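Long-range contacts in pirin family protein (Acinetobacter baumannii, PDB 6D0P), which probably acts as a metal-dependent quercetin 2,3-dioxygenase of the pirin family, binding one metal ion per subunit in a cupin site: residues Val97-Ala102 against Gly175-Phe180; Lys149-Ile154 against His162-Ala167; Gly203-Val208 against Gly253-Glu258. All blocks are in the same frame, centred on the assembly; numbering follows the deposited sequence. Where two conformers were deposited one is given.

In the fold
Interactions 1 and 2 are neighbours at the seam between the two cupin halves of the chain, their centres about 13 Å apart. They touch: probable backbone hydrogen bonds join Ala177 N to Ile166 O (2.8 Å) and Ala176 N to Val165 O (3.3 Å), and the Trp99 ring reaches Ala167. Interaction 3 stands apart, with its centre about 17 Å from that of interaction 1 and about 21 Å from that of interaction 2, yet it reaches the same sheet as interaction 2. Interaction 1 lies nearest the manganese site of His64, His66, His108 and Glu110, the Thr101 side chain about 12 Å from the metal, without taking part in its coordination.

Interaction 1. Residues Val97-Ala102 against Gly175-Phe180; sequences VQWMTA and GAATTF
Trp99 projects from strand 97-101 onto the loop 175-180, and the CB of Ala177 presses against its indole, 3.5 Å from CE3. That methyl meets the rim of the ring obliquely, whereas the carbonyl of Thr178 lies over one face, Thr178 O being 3.9 Å from Trp99 NE1. The oxygen sits above the ring rather than in line with the N-H, which is given to Glu70. With CG anti to the backbone N, a chi1 of -166° swings the indole toward the loop; CZ2 of the Trp99 benzo ring also meets Thr179 CG2 at 3.9 Å. Two residues on, Thr101 meets Phe180 from the opposite direction. Thr101 OG1 approaches Phe180 CE1 at 3.7 Å, close to the plane of the phenyl ring and at its edge, while CG2 touches CE1 and CZ. This hydroxyl too is hydrogen-bonded to Glu70, whose two carboxylate oxygens thereby hold the polar ends of Trp99 and Thr101. Across the two segments the contact is made by van der Waals packing without a hydrogen bond. A loop leading into strand 183-190 of the C-terminal cupin thus packs on a strand of the N-terminal cupin, an interdomain contact of the two-cupin pirin fold.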
loop_
_atom_site.group_PDB
_atom_site.type_symbol
_atom_site.label_atom_id
_atom_site.label_comp_id
_atom_site.label_asym_id
_atom_site.label_seq_id
_atom_site.Cartn_x
_atom_site.Cartn_y
_atom_site.Cartn_z
ATOM N N VAL A 97 4.475 -2.973 -9.653
ATOM C CA VAL A 97 4.176 -3.199 -8.253
ATOM C C VAL A 97 5.035 -4.365 -7.725
ATOM O O VAL A 97 5.318 -5.333 -8.467
ATOM C CB VAL A 97 2.678 -3.518 -8.062
ATOM C CG1 VAL A 97 2.378 -3.951 -6.638
ATOM C CG2 VAL A 97 1.799 -2.355 -8.486
ATOM N N GLN A 98 5.494 -4.252 -6.475
ATOM C CA GLN A 98 6.113 -5.373 -5.763
ATOM C C GLN A 98 5.217 -5.711 -4.565
ATOM O O GLN A 98 4.981 -4.847 -3.699
ATOM C CB GLN A 98 7.538 -5.055 -5.305
ATOM C CG GLN A 98 8.140 -6.108 -4.373
ATOM C CD GLN A 98 8.144 -7.527 -4.900
ATOM O OE1 GLN A 98 7.588 -8.429 -4.267
ATOM N NE2 GLN A 98 8.824 -7.763 -6.025
ATOM N N TRP A 99 4.637 -6.907 -4.586
ATOM C CA TRP A 99 3.820 -7.422 -3.493
ATOM C C TRP A 99 4.686 -8.435 -2.743
ATOM O O TRP A 99 4.764 -9.595 -3.140
ATOM C CB TRP A 99 2.522 -8.042 -4.037
ATOM C CG TRP A 99 1.491 -8.291 -2.981
ATOM C CD1 TRP A 99 1.543 -9.234 -1.995
ATOM C CD2 TRP A 99 0.231 -7.612 -2.820
ATOM N NE1 TRP A 99 0.414 -9.166 -1.215
ATOM C CE2 TRP A 99 -0.410 -8.195 -1.705
ATOM C CE3 TRP A 99 -0.413 -6.573 -3.500
ATOM C CZ2 TRP A 99 -1.650 -7.763 -1.243
ATOM C CZ3 TRP A 99 -1.642 -6.151 -3.045
ATOM C CH2 TRP A 99 -2.244 -6.729 -1.928
HETATM N N MSE A 100 5.400 -7.972 -1.731
HETATM C CA MSE A 100 6.349 -8.815 -1.018
HETATM C C MSE A 100 5.791 -9.339 0.266
HETATM O O MSE A 100 5.321 -8.567 1.133
HETATM C CB MSE A 100 7.614 -8.022 -0.675
HETATM C CG MSE A 100 8.638 -8.930 0.029
HETATM SE SE MSE A 100 10.200 -7.870 0.667
HETATM C CE MSE A 100 9.329 -7.065 2.206
ATOM N N THR A 101 5.822 -10.655 0.412
ATOM C CA THR A 101 5.403 -11.273 1.657
ATOM C C THR A 101 6.642 -11.446 2.541
ATOM O O THR A 101 7.536 -12.214 2.182
ATOM C CB THR A 101 4.766 -12.642 1.430
ATOM O OG1 THR A 101 3.741 -12.541 0.441
ATOM C CG2 THR A 101 4.231 -13.225 2.715
ATOM N N ALA A 102 6.731 -10.720 3.642
ATOM C CA ALA A 102 7.848 -10.872 4.543
ATOM C C ALA A 102 7.740 -12.226 5.254
ATOM O O ALA A 102 8.755 -12.923 5.448
ATOM C CB ALA A 102 7.886 -9.740 5.538
ATOM N N GLY A 175 -7.122 -9.677 -10.031
ATOM C CA GLY A 175 -5.952 -8.956 -9.569
ATOM C C GLY A 175 -4.657 -9.625 -9.991
ATOM O O GLY A 175 -4.589 -10.849 -10.143
ATOM N N ALA A 176 -3.628 -8.810 -10.158
ATOM C CA ALA A 176 -2.338 -9.268 -10.599
ATOM C C ALA A 176 -1.581 -9.924 -9.436
ATOM O O ALA A 176 -0.792 -10.829 -9.650
ATOM C CB ALA A 176 -1.564 -8.104 -11.164
ATOM N N ALA A 177 -1.835 -9.487 -8.214
ATOM C CA ALA A 177 -1.169 -10.065 -7.038
ATOM C C ALA A 177 -2.087 -11.085 -6.356
ATOM O O ALA A 177 -3.276 -10.806 -6.181
ATOM C CB ALA A 177 -0.806 -8.970 -6.050
ATOM N N THR A 178 -1.527 -12.220 -5.955
ATOM C CA THR A 178 -2.240 -13.205 -5.150
ATOM C C THR A 178 -2.166 -12.761 -3.686
ATOM O O THR A 178 -1.231 -12.044 -3.293
ATOM C CB THR A 178 -1.682 -14.626 -5.317
ATOM O OG1 THR A 178 -0.338 -14.633 -4.845
ATOM C CG2 THR A 178 -1.733 -15.133 -6.742
ATOM N N THR A 179 -3.117 -13.223 -2.877
ATOM C CA THR A 179 -3.254 -12.811 -1.479
ATOM C C THR A 179 -3.569 -14.025 -0.582
ATOM O O THR A 179 -3.954 -15.091 -1.074
ATOM C CB THR A 179 -4.360 -11.754 -1.325
ATOM O OG1 THR A 179 -5.616 -12.384 -1.596
ATOM C CG2 THR A 179 -4.181 -10.563 -2.239
ATOM N N PHE A 180 -3.390 -13.855 0.733
ATOM C CA PHE A 180 -3.654 -14.938 1.713
ATOM C C PHE A 180 -5.080 -14.893 2.273
ATOM O O PHE A 180 -5.529 -15.868 2.897
ATOM C CB PHE A 180 -2.659 -14.865 2.867
ATOM C CG PHE A 180 -1.258 -15.246 2.482
ATOM C CD1 PHE A 180 -0.429 -14.348 1.818
ATOM C CD2 PHE A 180 -0.752 -16.481 2.827
ATOM C CE1 PHE A 180 0.869 -14.704 1.485
ATOM C CE2 PHE A 180 0.550 -16.829 2.503
ATOM C CZ PHE A 180 1.351 -15.941 1.828
#

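Interaction 2. Residues Lys149-Ile154 against His162-Ala167; sequences KDIPDI and HLRVIA
Two torsions bring Asp153 and His162 together: Asp153 holds CG anti to its backbone N (chi1 -161°), while the imidazole of His162 is tucked between backbone N and carbonyl carbon (chi1 71°). The result is a hydrogen bond of 2.7 Å from His162 ND1 to Asp153 OD1, which accepts through its syn lone pair. The bond is bent, with 138° at the hydrogen. The oxygen is tilted out of the imidazole plane, and the carboxylate stands steeply against the ring. Both residues belong to the antiparallel hairpin of strands 153-155 and 162-165. Ile154 and Leu163 form a hydrogen-bonded pair: Ile154 N donates almost straight to Leu163 O at 2.7 Å, and Leu163 N returns a bond to Ile154 O at 2.9 Å. Asp153 and Arg164 make the adjoining non-hydrogen-bonded pair, and past it Val165 N donates to Pro152 O at 2.9 Å. The aliphatic part of Arg164 serves as packing surface. Arg164 CB meets Ile151 CG2 at 3.8 Å, its CG lies beside the Asp153 carboxylate, and Ile151 CD1 rests over one face of the guanidinium. The charged end turns elsewhere, to a salt bridge with Asp187 on strand 183-190 and a hydrogen bond to Gly95 O. On the other face of the hairpin Ile154 CG1 approaches Val165 CG2 at 4.3 Å, next to Tyr170. Chemically, the backbone bonds fix the register at the outer margin of the C-terminal cupin sheet, and the His-carboxylate bond ties the partly exposed imidazole to the edge strand; the nearby carboxylate could raise the share of the doubly protonated, cationic imidazole of His162.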
loop_
_atom_site.group_PDB
_atom_site.type_symbol
_atom_site.label_atom_id
_atom_site.label_comp_id
_atom_site.label_asym_id
_atom_site.label_seq_id
_atom_site.Cartn_x
_atom_site.Cartn_y
_atom_site.Cartn_z
ATOM N N LYS A 149 2.483 -3.816 -17.435
ATOM C CA LYS A 149 1.650 -4.327 -18.535
ATOM C C LYS A 149 0.779 -5.513 -18.094
ATOM O O LYS A 149 -0.172 -5.830 -18.780
ATOM C CB LYS A 149 2.533 -4.697 -19.734
ATOM C CG LYS A 149 3.433 -5.902 -19.525
ATOM C CD LYS A 149 4.337 -6.187 -20.706
ATOM C CE LYS A 149 4.924 -7.582 -20.663
ATOM N NZ LYS A 149 5.490 -7.889 -19.326
ATOM N N ASP A 150 1.057 -6.136 -16.955
ATOM C CA ASP A 150 0.297 -7.299 -16.508
ATOM C C ASP A 150 -0.806 -6.915 -15.513
ATOM O O ASP A 150 -1.543 -7.783 -15.045
ATOM C CB ASP A 150 1.250 -8.363 -15.955
ATOM C CG ASP A 150 2.141 -8.932 -17.057
ATOM O OD1 ASP A 150 1.614 -9.164 -18.181
ATOM O OD2 ASP A 150 3.348 -9.118 -16.811
ATOM N N ILE A 151 -0.973 -5.634 -15.212
ATOM C CA ILE A 151 -2.015 -5.258 -14.268
ATOM C C ILE A 151 -3.284 -4.887 -15.057
ATOM O O ILE A 151 -3.244 -4.002 -15.869
ATOM C CB ILE A 151 -1.518 -4.117 -13.371
ATOM C CG1 ILE A 151 -0.242 -4.529 -12.634
ATOM C CG2 ILE A 151 -2.614 -3.681 -12.394
ATOM C CD1 ILE A 151 0.396 -3.417 -11.844
ATOM N N PRO A 152 -4.397 -5.612 -14.855
ATOM C CA PRO A 152 -5.650 -5.285 -15.561
ATOM C C PRO A 152 -6.054 -3.839 -15.233
ATOM O O PRO A 152 -6.066 -3.476 -14.057
ATOM C CB PRO A 152 -6.717 -6.264 -15.033
ATOM C CG PRO A 152 -5.904 -7.345 -14.389
ATOM C CD PRO A 152 -4.685 -6.628 -13.846
ATOM N N ASP A 153 -6.380 -3.081 -16.273
ATOM C CA ASP A 153 -6.731 -1.640 -16.221
ATOM C C ASP A 153 -8.122 -1.461 -16.832
ATOM O O ASP A 153 -8.289 -1.650 -18.049
ATOM C CB ASP A 153 -5.720 -0.805 -17.021
ATOM C CG ASP A 153 -5.707 0.678 -16.675
ATOM O OD1 ASP A 153 -6.457 1.085 -15.743
ATOM O OD2 ASP A 153 -4.913 1.421 -17.306
ATOM N N ILE A 154 -9.083 -1.064 -16.016
ATOM C CA ILE A 154 -10.459 -0.998 -16.423
ATOM C C ILE A 154 -10.840 0.457 -16.661
ATOM O O ILE A 154 -10.648 1.272 -15.782
ATOM C CB ILE A 154 -11.357 -1.630 -15.343
ATOM C CG1 ILE A 154 -10.926 -3.060 -15.003
ATOM C CG2 ILE A 154 -12.825 -1.551 -15.731
ATOM C CD1 ILE A 154 -10.932 -4.000 -16.178
ATOM N N HIS A 162 -9.874 5.503 -14.878
ATOM C CA HIS A 162 -9.499 4.100 -14.950
ATOM C C HIS A 162 -9.198 3.565 -13.542
ATOM O O HIS A 162 -8.953 4.324 -12.582
ATOM C CB HIS A 162 -8.320 3.876 -15.907
ATOM C CG HIS A 162 -7.022 4.387 -15.383
ATOM N ND1 HIS A 162 -6.101 3.561 -14.782
ATOM C CD2 HIS A 162 -6.513 5.632 -15.327
ATOM C CE1 HIS A 162 -5.071 4.282 -14.377
ATOM N NE2 HIS A 162 -5.303 5.556 -14.704
ATOM N N LEU A 163 -9.240 2.246 -13.453
ATOM C CA LEU A 163 -8.974 1.541 -12.238
ATOM C C LEU A 163 -8.083 0.335 -12.560
ATOM O O LEU A 163 -8.368 -0.419 -13.506
ATOM C CB LEU A 163 -10.329 1.136 -11.654
ATOM C CG LEU A 163 -10.306 0.367 -10.337
ATOM C CD1 LEU A 163 -11.596 0.598 -9.577
ATOM C CD2 LEU A 163 -10.072 -1.118 -10.572
ATOM N N ARG A 164 -7.001 0.174 -11.801
ATOM C CA ARG A 164 -6.107 -0.972 -11.951
ATOM C C ARG A 164 -6.403 -1.960 -10.826
ATOM O O ARG A 164 -6.515 -1.546 -9.639
ATOM C CB ARG A 164 -4.639 -0.552 -11.845
ATOM C CG ARG A 164 -4.210 0.501 -12.856
ATOM C CD ARG A 164 -2.695 0.498 -12.997
ATOM N NE ARG A 164 -2.068 0.811 -11.726
ATOM C CZ ARG A 164 -0.758 0.767 -11.510
ATOM N NH1 ARG A 164 -0.271 1.138 -10.340
ATOM N NH2 ARG A 164 0.049 0.386 -12.476
ATOM N N VAL A 165 -6.520 -3.234 -11.176
ATOM C CA VAL A 165 -6.820 -4.257 -10.192
ATOM C C VAL A 165 -5.500 -4.872 -9.730
ATOM O O VAL A 165 -4.989 -5.829 -10.313
ATOM C CB VAL A 165 -7.794 -5.307 -10.755
ATOM C CG1 VAL A 165 -8.306 -6.223 -9.658
ATOM C CG2 VAL A 165 -8.966 -4.655 -11.476
ATOM N N ILE A 166 -4.936 -4.299 -8.691
ATOM C CA ILE A 166 -3.652 -4.775 -8.198
ATOM C C ILE A 166 -3.859 -6.125 -7.478
ATOM O O ILE A 166 -3.097 -7.061 -7.686
ATOM C CB ILE A 166 -2.978 -3.695 -7.338
ATOM C CG1 ILE A 166 -2.587 -2.493 -8.206
ATOM C CG2 ILE A 166 -1.773 -4.255 -6.600
ATOM C CD1 ILE A 166 -2.154 -1.297 -7.411
ATOM N N ALA A 167 -4.905 -6.210 -6.678
ATOM C CA ALA A 167 -5.296 -7.432 -6.012
ATOM C C ALA A 167 -6.823 -7.507 -5.950
ATOM O O ALA A 167 -7.501 -6.468 -5.849
ATOM C CB ALA A 167 -4.709 -7.491 -4.615
#

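Interaction 3. Residues Gly203-Val208 against Gly253-Glu258; sequences GHTTLV and GQPLNE
An antiparallel strand pairing in the jelly-roll beta-barrel of the C-terminal cupin brings His204 and Thr205 against Gly253 and Gln254, where two neighbouring inner strands of the sheet meet, at the start of 205-210 and the end of 245-253. Thr205 and Gly253 form a hydrogen-bonded pair, with Thr205 N donating to Gly253 O at 2.9 Å and Gly253 N to Thr205 O at 3.0 Å. Both bonds are somewhat bent, with 130° and 147° at the hydrogen. The backbone beyond the pair is roofed by His204. Its imidazole, carried with CG anti to the carbonyl carbon (chi1 -82°), lies on the Gly253-Gln254 peptide: Gln254 N sits over the ring centre, 3.5 Å above its plane, and Gly253 C lies nearer the rim. On the far side of the pairing Pro255 slides past Thr205 in the opposite direction, and its CG reaches Thr205 OG1 at 3.9 Å. That hydroxyl is hydrogen-bonded to Ser39 O, linking this sheet end to the N-terminal part of the chain. The following loop then departs from the strand, and its last touch is Pro255 CD on Gly203 O at 3.6 Å.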
loop_
_atom_site.group_PDB
_atom_site.type_symbol
_atom_site.label_atom_id
_atom_site.label_comp_id
_atom_site.label_asym_id
_atom_site.label_seq_id
_atom_site.Cartn_x
_atom_site.Cartn_y
_atom_site.Cartn_z
ATOM N N GLY A 203 -19.626 -6.721 4.370
ATOM C CA GLY A 203 -18.807 -7.046 5.578
ATOM C C GLY A 203 -17.343 -6.658 5.464
ATOM O O GLY A 203 -16.627 -6.700 6.473
ATOM N N HIS A 204 -16.868 -6.241 4.283
ATOM C CA HIS A 204 -15.451 -5.883 4.141
ATOM C C HIS A 204 -15.140 -4.474 4.671
ATOM O O HIS A 204 -15.905 -3.538 4.467
ATOM C CB HIS A 204 -15.013 -5.884 2.663
ATOM C CG HIS A 204 -14.664 -7.231 2.118
ATOM N ND1 HIS A 204 -13.769 -7.400 1.085
ATOM C CD2 HIS A 204 -15.045 -8.464 2.494
ATOM C CE1 HIS A 204 -13.639 -8.680 0.835
ATOM N NE2 HIS A 204 -14.400 -9.349 1.680
ATOM N N THR A 205 -14.008 -4.370 5.342
ATOM C CA THR A 205 -13.355 -3.084 5.591
ATOM C C THR A 205 -13.247 -2.388 4.234
ATOM O O THR A 205 -12.924 -3.066 3.257
ATOM C CB THR A 205 -11.945 -3.307 6.144
ATOM O OG1 THR A 205 -12.093 -3.911 7.422
ATOM C CG2 THR A 205 -11.106 -2.052 6.229
ATOM N N THR A 206 -13.515 -1.079 4.182
ATOM C CA THR A 206 -13.501 -0.333 2.958
ATOM C C THR A 206 -12.867 1.024 3.227
ATOM O O THR A 206 -13.420 1.841 4.001
ATOM C CB THR A 206 -14.916 -0.168 2.391
ATOM O OG1 THR A 206 -15.502 -1.452 2.163
ATOM C CG2 THR A 206 -14.918 0.601 1.091
ATOM N N LEU A 207 -11.682 1.220 2.668
ATOM C CA LEU A 207 -10.949 2.453 2.820
ATOM C C LEU A 207 -10.828 3.142 1.458
ATOM O O LEU A 207 -10.441 2.493 0.470
ATOM C CB LEU A 207 -9.559 2.134 3.378
ATOM C CG LEU A 207 -9.529 1.264 4.623
ATOM C CD1 LEU A 207 -8.102 0.899 4.957
ATOM C CD2 LEU A 207 -10.201 1.977 5.802
ATOM N N VAL A 208 -11.178 4.423 1.397
ATOM C CA VAL A 208 -11.022 5.229 0.179
ATOM C C VAL A 208 -9.871 6.192 0.437
ATOM O O VAL A 208 -9.934 7.018 1.348
ATOM C CB VAL A 208 -12.304 5.983 -0.195
ATOM C CG1 VAL A 208 -12.114 6.873 -1.419
ATOM C CG2 VAL A 208 -13.451 5.000 -0.381
ATOM N N GLY A 253 -11.248 -5.446 2.393
ATOM C CA GLY A 253 -10.884 -6.759 2.770
ATOM C C GLY A 253 -11.691 -7.313 3.920
ATOM O O GLY A 253 -12.279 -6.576 4.747
ATOM N N GLN A 254 -11.729 -8.641 3.959
ATOM C CA GLN A 254 -12.347 -9.351 5.049
ATOM C C GLN A 254 -11.506 -9.074 6.300
ATOM O O GLN A 254 -10.296 -9.301 6.284
ATOM C CB GLN A 254 -12.400 -10.851 4.761
ATOM C CG GLN A 254 -13.020 -11.660 5.894
ATOM C CD GLN A 254 -14.471 -11.308 6.096
ATOM O OE1 GLN A 254 -15.214 -11.124 5.142
ATOM N NE2 GLN A 254 -14.891 -11.205 7.350
ATOM N N PRO A 255 -12.126 -8.546 7.358
ATOM C CA PRO A 255 -11.374 -8.290 8.587
ATOM C C PRO A 255 -10.782 -9.602 9.120
ATOM O O PRO A 255 -11.423 -10.643 9.042
ATOM C CB PRO A 255 -12.345 -7.663 9.593
ATOM C CG PRO A 255 -13.554 -7.272 8.803
ATOM C CD PRO A 255 -13.485 -8.027 7.486
ATOM N N LEU A 256 -9.568 -9.562 9.649
ATOM C CA LEU A 256 -8.925 -10.812 10.079
ATOM C C LEU A 256 -9.493 -11.280 11.419
ATOM O O LEU A 256 -9.483 -12.500 11.695
ATOM C CB LEU A 256 -7.408 -10.633 10.156
ATOM C CG LEU A 256 -6.718 -10.358 8.824
ATOM C CD1 LEU A 256 -5.213 -10.277 9.006
ATOM C CD2 LEU A 256 -7.065 -11.410 7.786
ATOM N N ASN A 257 -9.925 -10.322 12.234
ATOM C CA ASN A 257 -10.499 -10.610 13.549
ATOM C C ASN A 257 -9.517 -11.452 14.369
ATOM O O ASN A 257 -9.890 -12.467 14.977
ATOM C CB ASN A 257 -11.865 -11.282 13.435
ATOM C CG ASN A 257 -12.943 -10.316 13.005
ATOM O OD1 ASN A 257 -13.104 -9.255 13.604
ATOM N ND2 ASN A 257 -13.716 -10.695 12.003
ATOM N N GLU A 258 -8.273 -10.994 14.375
ATOM C CA GLU A 258 -7.194 -11.625 15.134
ATOM C C GLU A 258 -6.421 -10.499 15.821
ATOM O O GLU A 258 -6.400 -9.364 15.330
ATOM C CB GLU A 258 -6.289 -12.455 14.211
ATOM C CG GLU A 258 -6.922 -13.763 13.779
ATOM C CD GLU A 258 -6.067 -14.597 12.840
ATOM O OE1 GLU A 258 -5.369 -14.010 12.009
ATOM O OE2 GLU A 258 -6.055 -15.832 13.003
#